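Local coordinates for EST1E (Clostridium proteoclasticum, PDB 2WTM), which probably hydrolyses ester bonds, including those of ferulic acid esters, as a promiscuous feruloyl esterase of the alpha/beta-hydrolase superfamily, at residues 131-136 against 192-197. Residues are numbered along the deposited sequence; the frame is centred on the assembly and turned at random.
Sequences LSPAAM and VLIVHG
The imidazole of His196 carries Ser132 on one face: CA of Ser132 stands 3.9 Å from the ring centroid, 25° off the normal and displaced toward the rim, a CH-pi contact that the small serine allows. Pro133 CD approaches the same ring obliquely. Both ring nitrogens are engaged, ND1 with Ser208 OG and NE2 with the carbonyl of Val203, which fixes the ring's rotation; histidine suits this place because one flat side chain offers a face for packing and two polar atoms for a buried site. A single backbone hydrogen bond joins the two segments, Ser132 N to Val195 O at 2.7 Å, with an N-H...O angle of 163°. On one side of strand 192-197, the branched aliphatics Leu131 and Val195 lie side by side, CD2 of the leucine 3.7 Å from CG2 of the valine, both packing against Val237 of helix 234-249. On the other, Pro133, with no N-H to satisfy, sets CD 3.9 Å from Ile194 CG2, the side chains crossing at about a right angle. Ser132 OG donates to a water 2.7 Å away that also accepts from Gly197 N, and it bonds to Tyr230 OH. Strand 125-131 ends beside the C-terminal end of its parallel neighbour 192-197, where alpha/beta-hydrolases place their active site: Ser132 touches Asp200 and Ala134 touches Ser108, which with His228 form the probable catalytic triad.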
loop_
_atom_site.group_PDB
_atom_site.type_symbol
_atom_site.label_atom_id
_atom_site.label_comp_id
_atom_site.label_asym_id
_atom_site.label_seq_id
_atom_site.Cartn_x
_atom_site.Cartn_y
_atom_site.Cartn_z
ATOM N N LEU A 131 8.095 4.728 18.809
ATOM C CA LEU A 131 9.415 4.824 19.435
ATOM C C LEU A 131 10.446 5.245 18.358
ATOM O O LEU A 131 10.602 4.505 17.395
ATOM C CB LEU A 131 9.769 3.498 20.075
ATOM C CG LEU A 131 8.846 3.001 21.149
ATOM C CD1 LEU A 131 9.085 1.535 21.516
ATOM C CD2 LEU A 131 8.809 3.892 22.375
ATOM N N SER A 132 10.997 6.496 18.457
ATOM C CA SER A 132 11.916 7.040 17.454
ATOM C C SER A 132 11.434 6.736 16.042
ATOM O O SER A 132 12.165 6.151 15.220
ATOM C CB SER A 132 13.319 6.448 17.716
ATOM O OG SER A 132 13.705 6.767 19.100
ATOM N N PRO A 133 10.183 7.157 15.763
ATOM C CA PRO A 133 9.597 6.741 14.490
ATOM C C PRO A 133 10.296 7.305 13.290
ATOM O O PRO A 133 10.678 8.491 13.308
ATOM C CB PRO A 133 8.184 7.265 14.602
ATOM C CG PRO A 133 8.263 8.423 15.522
ATOM C CD PRO A 133 9.251 8.029 16.517
ATOM N N ALA A 134 10.542 6.496 12.289
ATOM C CA ALA A 134 11.156 6.968 11.046
ATOM C C ALA A 134 10.120 7.640 10.167
ATOM O O ALA A 134 9.985 7.281 8.975
ATOM C CB ALA A 134 11.823 5.794 10.300
ATOM N N ALA A 135 9.419 8.639 10.710
ATOM C CA ALA A 135 8.241 9.207 10.065
ATOM C C ALA A 135 8.574 10.073 8.851
ATOM O O ALA A 135 7.672 10.419 8.061
ATOM C CB ALA A 135 7.483 10.034 11.046
ATOM N N MET A 136 9.839 10.439 8.700
ATOM C CA MET A 136 10.252 11.227 7.498
ATOM C C MET A 136 10.585 10.329 6.297
ATOM O O MET A 136 10.895 10.867 5.214
ATOM C CB MET A 136 11.442 12.165 7.817
ATOM C CG MET A 136 11.220 13.136 8.932
ATOM S SD MET A 136 9.920 14.245 8.502
ATOM C CE MET A 136 10.664 15.010 7.080
ATOM N N VAL A 192 -1.351 9.424 22.029
ATOM C CA VAL A 192 -0.068 9.062 21.474
ATOM C C VAL A 192 1.098 9.408 22.405
ATOM O O VAL A 192 1.113 10.499 22.997
ATOM C CB VAL A 192 0.134 9.768 20.089
ATOM C CG1 VAL A 192 1.412 9.394 19.480
ATOM C CG2 VAL A 192 -1.020 9.482 19.211
ATOM N N LEU A 193 2.060 8.462 22.526
ATOM C CA LEU A 193 3.338 8.741 23.177
ATOM C C LEU A 193 4.461 8.536 22.206
ATOM O O LEU A 193 4.699 7.399 21.753
ATOM C CB LEU A 193 3.594 7.843 24.376
ATOM C CG LEU A 193 4.959 7.907 25.038
ATOM C CD1 LEU A 193 5.098 9.186 25.864
ATOM C CD2 LEU A 193 5.190 6.716 25.996
ATOM N N ILE A 194 5.118 9.636 21.831
ATOM C CA ILE A 194 6.359 9.508 21.035
ATOM C C ILE A 194 7.531 9.601 21.954
ATOM O O ILE A 194 7.578 10.515 22.807
ATOM C CB ILE A 194 6.484 10.547 19.896
ATOM C CG1 ILE A 194 5.378 10.311 18.894
ATOM C CG2 ILE A 194 7.832 10.408 19.244
ATOM C CD1 ILE A 194 5.375 11.397 17.816
ATOM N N VAL A 195 8.449 8.659 21.818
ATOM C CA VAL A 195 9.753 8.696 22.541
ATOM C C VAL A 195 10.859 8.850 21.525
ATOM O O VAL A 195 10.765 8.274 20.415
ATOM C CB VAL A 195 9.944 7.379 23.345
ATOM C CG1 VAL A 195 11.224 7.506 24.192
ATOM C CG2 VAL A 195 8.749 7.120 24.177
ATOM N N HIS A 196 11.903 9.662 21.801
ATOM C CA HIS A 196 12.976 9.832 20.872
ATOM C C HIS A 196 14.191 10.391 21.581
ATOM O O HIS A 196 14.039 11.295 22.408
ATOM C CB HIS A 196 12.518 10.833 19.773
ATOM C CG HIS A 196 13.161 10.664 18.437
ATOM N ND1 HIS A 196 12.428 10.532 17.269
ATOM C CD2 HIS A 196 14.448 10.621 18.069
ATOM C CE1 HIS A 196 13.245 10.410 16.253
ATOM N NE2 HIS A 196 14.488 10.441 16.705
ATOM N N GLY A 197 15.347 9.792 21.288
ATOM C CA GLY A 197 16.676 10.220 21.817
ATOM C C GLY A 197 17.147 11.431 21.048
ATOM O O GLY A 197 17.178 11.394 19.820
HETATM O O HOH W 1 16.239 7.619 19.497
#